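PDB 2XPI: anaphase-promoting complex subunit cut9 from Schizosaccharomyces pombe, which forms part of the anaphase-promoting complex/cyclosome, the cell cycle-regulated E3 ubiquitin ligase that controls progression through mitosis and G1. Local coordinates for residues A[425-430]-A[445-450]. Sequence-based numbering, arbitrary orientation.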
loop_
_atom_site.group_PDB
_atom_site.type_symbol
_atom_site.label_atom_id
_atom_site.label_comp_id
_atom_site.label_asym_id
_atom_site.label_seq_id
_atom_site.Cartn_x
_atom_site.Cartn_y
_atom_site.Cartn_z
ATOM N N GLN A 425 -27.574 25.316 12.610
ATOM C CA GLN A 425 -26.675 24.346 12.040
ATOM C C GLN A 425 -26.333 24.725 10.623
ATOM O O GLN A 425 -25.210 24.475 10.180
ATOM C CB GLN A 425 -27.278 22.961 12.119
ATOM C CG GLN A 425 -27.705 22.651 13.526
ATOM C CD GLN A 425 -27.672 21.190 13.841
ATOM O OE1 GLN A 425 -26.642 20.535 13.699
ATOM N NE2 GLN A 425 -28.806 20.660 14.289
ATOM N N ALA A 426 -27.277 25.337 9.911
ATOM C CA ALA A 426 -27.000 25.777 8.550
ATOM C C ALA A 426 -25.908 26.825 8.591
ATOM O O ALA A 426 -24.928 26.750 7.829
ATOM C CB ALA A 426 -28.220 26.326 7.903
ATOM N N ILE A 427 -26.070 27.790 9.494
ATOM C CA ILE A 427 -25.053 28.812 9.744
ATOM C C ILE A 427 -23.662 28.286 10.200
ATOM O O ILE A 427 -22.643 28.827 9.784
ATOM C CB ILE A 427 -25.603 29.921 10.690
ATOM C CG1 ILE A 427 -26.636 30.751 9.920
ATOM C CG2 ILE A 427 -24.464 30.797 11.266
ATOM C CD1 ILE A 427 -27.764 31.288 10.774
ATOM N N SER A 428 -23.605 27.254 11.043
ATOM C CA SER A 428 -22.323 26.589 11.319
ATOM C C SER A 428 -21.679 26.090 10.033
ATOM O O SER A 428 -20.549 26.445 9.718
ATOM C CB SER A 428 -22.500 25.391 12.238
ATOM O OG SER A 428 -22.897 25.797 13.526
ATOM N N ALA A 429 -22.406 25.258 9.297
ATOM C CA ALA A 429 -21.885 24.695 8.073
ATOM C C ALA A 429 -21.470 25.775 7.078
ATOM O O ALA A 429 -20.409 25.655 6.481
ATOM C CB ALA A 429 -22.883 23.706 7.453
ATOM N N TYR A 430 -22.271 26.831 6.905
ATOM C CA TYR A 430 -21.908 27.906 5.964
ATOM C C TYR A 430 -20.690 28.694 6.437
ATOM O O TYR A 430 -19.936 29.214 5.624
ATOM C CB TYR A 430 -23.043 28.916 5.738
ATOM C CG TYR A 430 -24.178 28.440 4.879
ATOM C CD1 TYR A 430 -23.951 27.828 3.648
ATOM C CD2 TYR A 430 -25.497 28.616 5.297
ATOM C CE1 TYR A 430 -25.024 27.384 2.865
ATOM C CE2 TYR A 430 -26.565 28.199 4.524
ATOM C CZ TYR A 430 -26.328 27.584 3.318
ATOM O OH TYR A 430 -27.404 27.175 2.586
ATOM N N LEU A 445 -23.378 35.102 0.615
ATOM C CA LEU A 445 -24.709 35.060 0.056
ATOM C C LEU A 445 -25.586 34.177 0.930
ATOM O O LEU A 445 -26.647 34.596 1.409
ATOM C CB LEU A 445 -24.664 34.478 -1.346
ATOM C CG LEU A 445 -25.657 35.121 -2.294
ATOM C CD1 LEU A 445 -25.555 34.532 -3.690
ATOM C CD2 LEU A 445 -27.046 34.975 -1.716
ATOM N N PHE A 446 -25.130 32.948 1.145
ATOM C CA PHE A 446 -25.921 31.976 1.865
ATOM C C PHE A 446 -26.092 32.372 3.336
ATOM O O PHE A 446 -27.176 32.231 3.910
ATOM C CB PHE A 446 -25.297 30.591 1.737
ATOM C CG PHE A 446 -25.162 30.105 0.312
ATOM C CD1 PHE A 446 -26.065 30.484 -0.653
ATOM C CD2 PHE A 446 -24.136 29.236 -0.050
ATOM C CE1 PHE A 446 -25.943 30.026 -1.970
ATOM C CE2 PHE A 446 -24.008 28.771 -1.366
ATOM C CZ PHE A 446 -24.901 29.163 -2.320
ATOM N N LEU A 447 -25.021 32.860 3.951
ATOM C CA LEU A 447 -25.116 33.366 5.313
ATOM C C LEU A 447 -26.173 34.486 5.386
ATOM O O LEU A 447 -26.936 34.554 6.333
ATOM C CB LEU A 447 -23.761 33.889 5.803
ATOM C CG LEU A 447 -22.815 33.077 6.703
ATOM C CD1 LEU A 447 -23.515 31.895 7.346
ATOM C CD2 LEU A 447 -21.573 32.628 5.940
ATOM N N GLY A 448 -26.213 35.353 4.380
ATOM C CA GLY A 448 -27.196 36.417 4.334
ATOM C C GLY A 448 -28.627 35.890 4.286
ATOM O O GLY A 448 -29.489 36.336 5.050
ATOM N N MET A 449 -28.874 34.933 3.393
ATOM C CA MET A 449 -30.197 34.355 3.189
ATOM C C MET A 449 -30.704 33.632 4.412
ATOM O O MET A 449 -31.906 33.645 4.715
ATOM C CB MET A 449 -30.169 33.383 2.024
ATOM C CG MET A 449 -29.847 34.059 0.683
ATOM S SD MET A 449 -29.611 32.813 -0.594
ATOM C CE MET A 449 -31.204 32.000 -0.421
ATOM N N GLN A 450 -29.784 32.997 5.115
ATOM C CA GLN A 450 -30.136 32.242 6.296
ATOM C C GLN A 450 -30.422 33.198 7.453
ATOM O O GLN A 450 -31.305 32.930 8.275
ATOM C CB GLN A 450 -29.006 31.269 6.642
ATOM C CG GLN A 450 -29.469 30.054 7.383
ATOM C CD GLN A 450 -30.502 29.292 6.604
ATOM O OE1 GLN A 450 -31.485 28.804 7.159
ATOM N NE2 GLN A 450 -30.305 29.206 5.304
#
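The hydroxyl of Tyr-430, whose ring lies against Phe-446, is hydrogen-bonded to a basic side chain on the chain of another protein, consistent with the binding of hcn1 by this part of the superhelix. With CG beside the backbone N (chi1 -74°), the phenol reaches across the interface, and Phe-446 CB sits over one face of its ring, 3.5 Å from the centroid, in a CH-pi contact. The two aromatic planes are inclined at 38°, their centroids 5.3 Å apart, so they meet obliquely. At the base of the ring, the fork of Leu-447 closes on the root of the tyrosine: its CD1 lies 3.4 Å from Tyr-430 CB, and its CD2 also approaches that carbon. Gln-450 contributes mainly its aliphatic part, CG packing 3.9 Å from Ile-427 CG1 and touching the Ala-426 methyl. The result illustrates how consecutive tetratricopeptide repeats join: helix 423-435 of TPR 10 runs antiparallel to helix 442-454 of TPR 11, the local axes 9.8 Å apart. Helix 407-420 flanks the pair, offering Ala-414 to Tyr-430 and His-415 edge-to-face to Phe-446, while Leu-447 touches Tyr-463 of helix 457-470.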